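Oxidored_FMN domain-containing protein ([Pseudomonas] geniculata N1, PDB 6L6J) is an amine oxidase that acts on 6-hydroxypseudooxynicotine and carries FMN, a [4Fe-4S] cluster and a bound ADP. Local coordinates at residues L392-G397 with S462-D467; A399-A404 with S421-R426. All blocks are in the same frame, centred on the assembly; numbering follows the deposited sequence.

Both contacts line one ADP: contact 1 bonds the adenine and passes along the ribose to the alpha-phosphate, contact 2 bonds both phosphates, and their centres are about 11 Å apart. They belong to the same Rossmann-type domain, for strand 390-394 of contact 1 runs through a glycine-rich turn directly into helix 398-410 of contact 2. The two also touch. G396 O lies 2.8 Å from G424 N, probably a hydrogen bond that ties the turn to the loop 421-426, while G396 CA packs 3.7 Å from W423 CE3. V393 CG1 also lies 3.5 Å from G400 CA, where the lack of a side chain lets the helix lie close to the strand.

Contact 1: residues L392-G397 with S462-D467; sequences LVIGGG and SPLGAD. With ADP (adenosine-5'-diphosphate), chain D.
I394 and L464 meet beside the adenine of ADP: I394 CG2 stands almost straight above N1 on one face of the base, 3.7 Å away, and the same methyl touches L464 CD1 at 3.9 Å. P463 CA lies on the other side of the ring plane, 3.8 Å from N1. At the Watson-Crick side the backbone of L464 reads the base, its N donating to ADP N1 (3.3 Å, 159°) and its O accepting from the amino group N6 (3.0 Å), so both of these bonds to the base come from the main chain. With CG2 anti to the backbone N of I394, this branch is the one turned to both ring and leucine. L392 extends the apolar patch through CD2, 4.4 Å from L464 CD1. This is the end of the first strand of a Rossmann-type dinucleotide-binding fold, where the glycine-rich turn of a GxGxxG-like pattern (G395, G397, G400) begins. G395 has a positive phi of 134°, which a side chain would tolerate poorly, and its CA passes 3.3 Å from the ribose O4'. At G397, the N-cap of helix 398-410, a CB would collide with ADP O1A. D418, after the neighbouring strand 413-417, bonds both G396 N and ADP through OD1.

Contact 2: residues A399-A404 with S421-R426; sequences AGLEAA and SEWGGR. With ADP (adenosine-5'-diphosphate), chain D.
L401 gives up the most surface here, reaching from helix 398-410 to W423 and G424 in the loop that follows strand 413-417. Its two methyls divide the work: CD2 approaches the indole obliquely, 4.3 Å from W423 CE3, while CD1 comes to 4.4 Å from G424 N. Leucine suits the spot because its forked end can meet ring and backbone at once, and I416 and L450 pack on it as well. The broad indole of W423 turns from the loop toward the helix and also touches I416 and V447. G424, at a phi of 137°, makes a turn that a side chain would obstruct, and at G425 a CB would run into ADP O1A; the loop can therefore come close to the phosphates. In the Rossmann-type fold the helix after the glycine-rich turn points its N-terminus at the diphosphate, and here A399 N donates to O1B (3.1 Å), a bond the helix dipole would be expected to strengthen. The loop answers at the other phosphate, where R426 N gives O1A a nearly straight bond of 2.8 Å (176°). The R426 side chain, with CG lodged between its N and carbonyl carbon (chi1 63°), lays its aliphatic part along the diphosphate, CG 3.2 Å from O1A. Its guanidinium makes salt bridges to D646 and E430, and O2B lies near the guanidinium plane, at its edge. If an alanine stood at R426, D646 and E430 would probably each be left without their arginine partner, and the diphosphate without a nearby positive charge.

Contact 1: residues L392-G397 with S462-D467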
ATOM      1  N   LEU A 392     -20.187  -9.915 -23.333  1.00 41.10           N
ATOM      2  CA  LEU A 392     -21.148  -9.231 -22.428  1.00 38.47           C
ATOM      3  C   LEU A 392     -20.644  -9.370 -20.987  1.00 36.63           C
ATOM      4  O   LEU A 392     -20.499 -10.513 -20.508  1.00 35.35           O
ATOM      5  CB  LEU A 392     -22.546  -9.841 -22.583  1.00 37.82           C
ATOM      6  CG  LEU A 392     -23.659  -9.196 -21.748  1.00 38.13           C
ATOM      7  CD1 LEU A 392     -23.684  -7.683 -21.904  1.00 38.97           C
ATOM      8  CD2 LEU A 392     -25.025  -9.767 -22.115  1.00 37.88           C
ATOM      9  N   VAL A 393     -20.379  -8.238 -20.333  1.00 35.11           N
ATOM     10  CA  VAL A 393     -19.994  -8.175 -18.896  1.00 34.53           C
ATOM     11  C   VAL A 393     -21.223  -7.729 -18.102  1.00 34.01           C
ATOM     12  O   VAL A 393     -21.752  -6.630 -18.360  1.00 33.72           O
ATOM     13  CB  VAL A 393     -18.781  -7.251 -18.679  1.00 34.50           C
ATOM     14  CG1 VAL A 393     -18.473  -7.051 -17.208  1.00 35.14           C
ATOM     15  CG2 VAL A 393     -17.550  -7.763 -19.415  1.00 34.53           C
ATOM     16  N   ILE A 394     -21.635  -8.543 -17.143  1.00 33.97           N
ATOM     17  CA  ILE A 394     -22.839  -8.286 -16.308  1.00 35.60           C
ATOM     18  C   ILE A 394     -22.375  -7.883 -14.905  1.00 35.12           C
ATOM     19  O   ILE A 394     -21.983  -8.774 -14.124  1.00 38.29           O
ATOM     20  CB  ILE A 394     -23.761  -9.519 -16.328  1.00 35.13           C
ATOM     21  CG1 ILE A 394     -23.752 -10.177 -17.709  1.00 38.13           C
ATOM     22  CG2 ILE A 394     -25.157  -9.134 -15.874  1.00 35.27           C
ATOM     23  CD1 ILE A 394     -24.836 -11.202 -17.925  1.00 40.38           C
ATOM     24  N   GLY A 395     -22.389  -6.584 -14.614  1.00 34.00           N
ATOM     25  CA  GLY A 395     -21.924  -6.022 -13.331  1.00 35.86           C
ATOM     26  C   GLY A 395     -21.027  -4.802 -13.520  1.00 34.77           C
ATOM     27  O   GLY A 395     -20.007  -4.899 -14.239  1.00 36.09           O
ATOM     28  N   GLY A 396     -21.374  -3.696 -12.871  1.00 33.54           N
ATOM     29  CA  GLY A 396     -20.656  -2.413 -12.995  1.00 35.62           C
ATOM     30  C   GLY A 396     -19.741  -2.146 -11.819  1.00 32.63           C
ATOM     31  O   GLY A 396     -19.331  -0.997 -11.674  1.00 33.98           O
ATOM     32  N   GLY A 397     -19.418  -3.169 -11.028  1.00 31.22           N
ATOM     33  CA  GLY A 397     -18.431  -3.074  -9.933  1.00 30.47           C
ATOM     34  C   GLY A 397     -17.000  -3.066 -10.463  1.00 31.16           C
ATOM     35  O   GLY A 397     -16.775  -3.112 -11.679  1.00 33.84           O
ATOM     36  N   SER A 462     -29.953  -1.373 -16.665  1.00 45.93           N
ATOM     37  CA  SER A 462     -30.166  -2.651 -17.374  1.00 45.65           C
ATOM     38  C   SER A 462     -29.975  -3.832 -16.428  1.00 44.30           C
ATOM     39  O   SER A 462     -28.941  -4.492 -16.445  1.00 44.19           O
ATOM     40  CB  SER A 462     -29.265  -2.688 -18.574  1.00 48.91           C
ATOM     41  OG  SER A 462     -29.293  -1.428 -19.243  1.00 45.53           O
ATOM     42  N   PRO A 463     -30.980  -4.139 -15.575  1.00 45.12           N
ATOM     43  CA  PRO A 463     -31.027  -5.416 -14.870  1.00 48.21           C
ATOM     44  C   PRO A 463     -31.333  -6.503 -15.909  1.00 48.42           C
ATOM     45  O   PRO A 463     -32.243  -6.304 -16.685  1.00 51.55           O
ATOM     46  CB  PRO A 463     -32.144  -5.244 -13.820  1.00 46.04           C
ATOM     47  CG  PRO A 463     -33.030  -4.160 -14.387  1.00 45.32           C
ATOM     48  CD  PRO A 463     -32.127  -3.281 -15.234  1.00 47.69           C
ATOM     49  N   LEU A 464     -30.537  -7.571 -15.931  1.00 48.04           N
ATOM     50  CA  LEU A 464     -30.614  -8.651 -16.952  1.00 50.44           C
ATOM     51  C   LEU A 464     -31.080  -9.958 -16.293  1.00 50.96           C
ATOM     52  O   LEU A 464     -30.434 -10.402 -15.318  1.00 49.99           O
ATOM     53  CB  LEU A 464     -29.244  -8.828 -17.617  1.00 50.59           C
ATOM     54  CG  LEU A 464     -28.682  -7.602 -18.337  1.00 54.05           C
ATOM     55  CD1 LEU A 464     -27.295  -7.890 -18.904  1.00 54.27           C
ATOM     56  CD2 LEU A 464     -29.611  -7.128 -19.444  1.00 54.00           C
ATOM     57  N   GLY A 465     -32.184 -10.525 -16.794  1.00 51.44           N
ATOM     58  CA  GLY A 465     -32.575 -11.933 -16.574  1.00 51.51           C
ATOM     59  C   GLY A 465     -31.776 -12.829 -17.504  1.00 50.63           C
ATOM     60  O   GLY A 465     -31.081 -12.266 -18.392  1.00 43.78           O
ATOM     61  N   ALA A 466     -31.864 -14.152 -17.313  1.00 49.97           N
ATOM     62  CA  ALA A 466     -31.131 -15.185 -18.089  1.00 50.95           C
ATOM     63  C   ALA A 466     -31.547 -15.134 -19.560  1.00 56.89           C
ATOM     64  O   ALA A 466     -30.674 -15.346 -20.425  1.00 58.61           O
ATOM     65  CB  ALA A 466     -31.385 -16.549 -17.511  1.00 51.83           C
ATOM     66  N   ASP A 467     -32.833 -14.858 -19.815  1.00 63.69           N
ATOM     67  CA  ASP A 467     -33.430 -14.709 -21.172  1.00 63.48           C
ATOM     68  C   ASP A 467     -32.680 -13.624 -21.938  1.00 59.80           C
ATOM     69  O   ASP A 467     -32.254 -13.892 -23.074  1.00 65.83           O
ATOM     70  CB  ASP A 467     -34.913 -14.322 -21.108  1.00 70.65           C
ATOM     71  CG  ASP A 467     -35.844 -15.473 -20.769  1.00 73.58           C
ATOM     72  OD1 ASP A 467     -35.785 -16.502 -21.481  1.00 66.43           O
ATOM     73  OD2 ASP A 467     -36.602 -15.339 -19.780  1.00 72.28           O
TER
HETATM   74  PB  ADP D 703     -17.459  -6.785  -7.544  1.00 31.73           P
HETATM   75  O1B ADP D 703     -17.293  -5.973  -8.808  1.00 30.66           O
HETATM   76  O2B ADP D 703     -16.490  -6.386  -6.432  1.00 29.63           O
HETATM   77  O3B ADP D 703     -17.469  -8.269  -7.812  1.00 34.39           O
HETATM   78  PA  ADP D 703     -19.900  -5.258  -6.998  1.00 30.59           P
HETATM   79  O1A ADP D 703     -19.037  -4.042  -6.947  1.00 29.62           O
HETATM   80  O2A ADP D 703     -20.883  -5.484  -5.912  1.00 29.48           O
HETATM   81  O3A ADP D 703     -18.940  -6.524  -6.991  1.00 31.62           O
HETATM   82  O5' ADP D 703     -20.598  -5.362  -8.449  1.00 31.25           O
HETATM   83  C5' ADP D 703     -21.912  -5.939  -8.637  1.00 30.95           C
HETATM   84  C4' ADP D 703     -22.737  -5.034  -9.518  1.00 32.04           C
HETATM   85  O4' ADP D 703     -23.516  -5.859 -10.427  1.00 32.12           O
HETATM   86  C3' ADP D 703     -23.768  -4.157  -8.784  1.00 34.70           C
HETATM   87  O3' ADP D 703     -23.974  -2.894  -9.406  1.00 30.89           O
HETATM   88  C2' ADP D 703     -25.024  -5.030  -8.884  1.00 36.46           C
HETATM   89  O2' ADP D 703     -26.248  -4.372  -8.621  1.00 35.78           O
HETATM   90  C1' ADP D 703     -24.867  -5.471 -10.335  1.00 36.10           C
HETATM   91  N9  ADP D 703     -25.754  -6.563 -10.738  1.00 37.54           N
HETATM   92  C8  ADP D 703     -26.152  -7.653  -9.997  1.00 36.13           C
HETATM   93  N7  ADP D 703     -26.976  -8.441 -10.640  1.00 37.43           N
HETATM   94  C5  ADP D 703     -27.152  -7.823 -11.877  1.00 39.11           C
HETATM   95  C6  ADP D 703     -27.912  -8.159 -13.022  1.00 38.91           C
HETATM   96  N6  ADP D 703     -28.659  -9.250 -13.122  1.00 36.06           N
HETATM   97  N1  ADP D 703     -27.854  -7.325 -14.090  1.00 40.13           N
HETATM   98  C2  ADP D 703     -27.086  -6.233 -14.001  1.00 38.08           C
HETATM   99  N3  ADP D 703     -26.328  -5.824 -12.988  1.00 36.26           N
HETATM  100  C4  ADP D 703     -26.401  -6.667 -11.946  1.00 35.85           C

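Contact 2: residues A399-A404 with S421-R426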
ATOM      1  N   ALA A 399     -14.819  -5.428 -10.539  1.00 29.22           N
ATOM      2  CA  ALA A 399     -14.569  -6.699 -11.262  1.00 28.75           C
ATOM      3  C   ALA A 399     -14.971  -6.513 -12.718  1.00 27.68           C
ATOM      4  O   ALA A 399     -14.081  -6.539 -13.571  1.00 29.90           O
ATOM      5  CB  ALA A 399     -15.303  -7.865 -10.625  1.00 29.89           C
ATOM      6  N   GLY A 400     -16.260  -6.273 -12.968  1.00 30.05           N
ATOM      7  CA  GLY A 400     -16.812  -5.981 -14.307  1.00 31.69           C
ATOM      8  C   GLY A 400     -15.981  -4.950 -15.072  1.00 33.94           C
ATOM      9  O   GLY A 400     -15.551  -5.245 -16.223  1.00 36.04           O
ATOM     10  N   LEU A 401     -15.749  -3.788 -14.463  1.00 32.90           N
ATOM     11  CA  LEU A 401     -15.094  -2.626 -15.117  1.00 34.37           C
ATOM     12  C   LEU A 401     -13.675  -2.994 -15.534  1.00 35.32           C
ATOM     13  O   LEU A 401     -13.215  -2.460 -16.569  1.00 38.84           O
ATOM     14  CB  LEU A 401     -15.057  -1.434 -14.156  1.00 33.24           C
ATOM     15  CG  LEU A 401     -16.388  -0.728 -13.968  1.00 34.25           C
ATOM     16  CD1 LEU A 401     -16.293   0.288 -12.840  1.00 36.25           C
ATOM     17  CD2 LEU A 401     -16.828  -0.063 -15.263  1.00 34.41           C
ATOM     18  N   GLU A 402     -12.987  -3.806 -14.729  1.00 32.65           N
ATOM     19  CA  GLU A 402     -11.572  -4.167 -15.001  1.00 32.32           C
ATOM     20  C   GLU A 402     -11.535  -5.157 -16.171  1.00 29.13           C
ATOM     21  O   GLU A 402     -10.666  -5.035 -16.999  1.00 27.06           O
ATOM     22  CB  GLU A 402     -10.915  -4.698 -13.724  1.00 33.23           C
ATOM     23  CG  GLU A 402      -9.503  -5.199 -13.934  1.00 31.17           C
ATOM     24  CD  GLU A 402      -8.620  -4.270 -14.742  1.00 31.16           C
ATOM     25  OE1 GLU A 402      -8.713  -3.059 -14.547  1.00 34.13           O
ATOM     26  OE2 GLU A 402      -7.834  -4.765 -15.563  1.00 34.61           O
ATOM     27  N   ALA A 403     -12.454  -6.123 -16.210  1.00 33.24           N
ATOM     28  CA  ALA A 403     -12.608  -7.101 -17.321  1.00 34.23           C
ATOM     29  C   ALA A 403     -12.895  -6.362 -18.646  1.00 34.63           C
ATOM     30  O   ALA A 403     -12.140  -6.576 -19.620  1.00 32.80           O
ATOM     31  CB  ALA A 403     -13.705  -8.078 -16.991  1.00 33.08           C
ATOM     32  N   ALA A 404     -13.944  -5.516 -18.659  1.00 33.79           N
ATOM     33  CA  ALA A 404     -14.369  -4.686 -19.811  1.00 32.31           C
ATOM     34  C   ALA A 404     -13.175  -3.869 -20.290  1.00 31.57           C
ATOM     35  O   ALA A 404     -12.764  -4.050 -21.445  1.00 34.09           O
ATOM     36  CB  ALA A 404     -15.522  -3.795 -19.442  1.00 32.16           C
ATOM     37  N   SER A 421     -28.006   3.297 -11.515  1.00 40.67           N
ATOM     38  CA  SER A 421     -27.924   4.559 -12.298  1.00 39.41           C
ATOM     39  C   SER A 421     -26.487   5.086 -12.324  1.00 41.08           C
ATOM     40  O   SER A 421     -26.281   6.155 -12.945  1.00 45.21           O
ATOM     41  CB  SER A 421     -28.867   5.613 -11.769  1.00 37.80           C
ATOM     42  OG  SER A 421     -29.291   5.312 -10.453  1.00 37.27           O
ATOM     43  N   GLU A 422     -25.536   4.387 -11.692  1.00 38.35           N
ATOM     44  CA  GLU A 422     -24.140   4.888 -11.522  1.00 36.53           C
ATOM     45  C   GLU A 422     -23.163   3.711 -11.530  1.00 36.12           C
ATOM     46  O   GLU A 422     -23.427   2.703 -10.822  1.00 34.36           O
ATOM     47  CB  GLU A 422     -24.032   5.678 -10.219  1.00 34.58           C
ATOM     48  CG  GLU A 422     -22.809   6.570 -10.145  1.00 33.51           C
ATOM     49  CD  GLU A 422     -22.571   7.177  -8.769  1.00 34.50           C
ATOM     50  OE1 GLU A 422     -23.541   7.695  -8.170  1.00 33.27           O
ATOM     51  OE2 GLU A 422     -21.418   7.130  -8.290  1.00 35.12           O
ATOM     52  N   TRP A 423     -22.089   3.832 -12.312  1.00 35.21           N
ATOM     53  CA  TRP A 423     -21.016   2.805 -12.415  1.00 33.72           C
ATOM     54  C   TRP A 423     -20.290   2.740 -11.071  1.00 31.32           C
ATOM     55  O   TRP A 423     -20.125   3.804 -10.453  1.00 30.89           O
ATOM     56  CB  TRP A 423     -20.062   3.133 -13.572  1.00 33.39           C
ATOM     57  CG  TRP A 423     -20.737   3.055 -14.901  1.00 35.31           C
ATOM     58  CD1 TRP A 423     -21.106   4.095 -15.707  1.00 35.00           C
ATOM     59  CD2 TRP A 423     -21.182   1.853 -15.558  1.00 35.85           C
ATOM     60  NE1 TRP A 423     -21.744   3.627 -16.824  1.00 35.03           N
ATOM     61  CE2 TRP A 423     -21.796   2.254 -16.763  1.00 35.73           C
ATOM     62  CE3 TRP A 423     -21.113   0.491 -15.250  1.00 34.54           C
ATOM     63  CZ2 TRP A 423     -22.344   1.332 -17.648  1.00 34.38           C
ATOM     64  CZ3 TRP A 423     -21.663  -0.416 -16.125  1.00 35.31           C
ATOM     65  CH2 TRP A 423     -22.268   0.003 -17.310  1.00 34.94           C
ATOM     66  N   GLY A 424     -19.915   1.537 -10.633  1.00 30.14           N
ATOM     67  CA  GLY A 424     -19.070   1.325  -9.437  1.00 30.84           C
ATOM     68  C   GLY A 424     -19.534   0.182  -8.540  1.00 30.27           C
ATOM     69  O   GLY A 424     -18.837  -0.116  -7.563  1.00 30.22           O
ATOM     70  N   GLY A 425     -20.658  -0.463  -8.842  1.00 31.76           N
ATOM     71  CA  GLY A 425     -21.209  -1.516  -7.972  1.00 31.52           C
ATOM     72  C   GLY A 425     -21.079  -1.122  -6.511  1.00 30.38           C
ATOM     73  O   GLY A 425     -21.573  -0.041  -6.148  1.00 27.99           O
ATOM     74  N   ARG A 426     -20.383  -1.943  -5.719  1.00 30.88           N
ATOM     75  CA  ARG A 426     -20.234  -1.773  -4.248  1.00 28.67           C
ATOM     76  C   ARG A 426     -19.604  -0.412  -3.941  1.00 28.61           C
ATOM     77  O   ARG A 426     -19.899   0.145  -2.869  1.00 31.13           O
ATOM     78  CB  ARG A 426     -19.400  -2.899  -3.652  1.00 26.83           C
ATOM     79  CG  ARG A 426     -17.970  -2.951  -4.171  1.00 28.58           C
ATOM     80  CD  ARG A 426     -17.273  -4.227  -3.716  1.00 27.62           C
ATOM     81  NE  ARG A 426     -16.956  -4.166  -2.306  1.00 25.81           N
ATOM     82  CZ  ARG A 426     -16.385  -5.131  -1.616  1.00 26.49           C
ATOM     83  NH1 ARG A 426     -16.072  -6.275  -2.206  1.00 28.29           N
ATOM     84  NH2 ARG A 426     -16.136  -4.953  -0.326  1.00 25.26           N
TER
HETATM   85  PB  ADP D 703     -17.459  -6.785  -7.544  1.00 31.73           P
HETATM   86  O1B ADP D 703     -17.293  -5.973  -8.808  1.00 30.66           O
HETATM   87  O2B ADP D 703     -16.490  -6.386  -6.432  1.00 29.63           O
HETATM   88  O3B ADP D 703     -17.469  -8.269  -7.812  1.00 34.39           O
HETATM   89  PA  ADP D 703     -19.900  -5.258  -6.998  1.00 30.59           P
HETATM   90  O1A ADP D 703     -19.037  -4.042  -6.947  1.00 29.62           O
HETATM   91  O2A ADP D 703     -20.883  -5.484  -5.912  1.00 29.48           O
HETATM   92  O3A ADP D 703     -18.940  -6.524  -6.991  1.00 31.62           O
HETATM   93  O5' ADP D 703     -20.598  -5.362  -8.449  1.00 31.25           O
HETATM   94  C5' ADP D 703     -21.912  -5.939  -8.637  1.00 30.95           C
HETATM   95  C4' ADP D 703     -22.737  -5.034  -9.518  1.00 32.04           C
HETATM   96  O4' ADP D 703     -23.516  -5.859 -10.427  1.00 32.12           O
HETATM   97  C3' ADP D 703     -23.768  -4.157  -8.784  1.00 34.70           C
HETATM   98  O3' ADP D 703     -23.974  -2.894  -9.406  1.00 30.89           O
HETATM   99  C2' ADP D 703     -25.024  -5.030  -8.884  1.00 36.46           C
HETATM  100  O2' ADP D 703     -26.248  -4.372  -8.621  1.00 35.78           O
HETATM  101  C1' ADP D 703     -24.867  -5.471 -10.335  1.00 36.10           C
HETATM  102  N9  ADP D 703     -25.754  -6.563 -10.738  1.00 37.54           N
HETATM  103  C8  ADP D 703     -26.152  -7.653  -9.997  1.00 36.13           C
HETATM  104  N7  ADP D 703     -26.976  -8.441 -10.640  1.00 37.43           N
HETATM  105  C5  ADP D 703     -27.152  -7.823 -11.877  1.00 39.11           C
HETATM  106  C6  ADP D 703     -27.912  -8.159 -13.022  1.00 38.91           C
HETATM  107  N6  ADP D 703     -28.659  -9.250 -13.122  1.00 36.06           N
HETATM  108  N1  ADP D 703     -27.854  -7.325 -14.090  1.00 40.13           N
HETATM  109  C2  ADP D 703     -27.086  -6.233 -14.001  1.00 38.08           C
HETATM  110  N3  ADP D 703     -26.328  -5.824 -12.988  1.00 36.26           N
HETATM  111  C4  ADP D 703     -26.401  -6.667 -11.946  1.00 35.85           C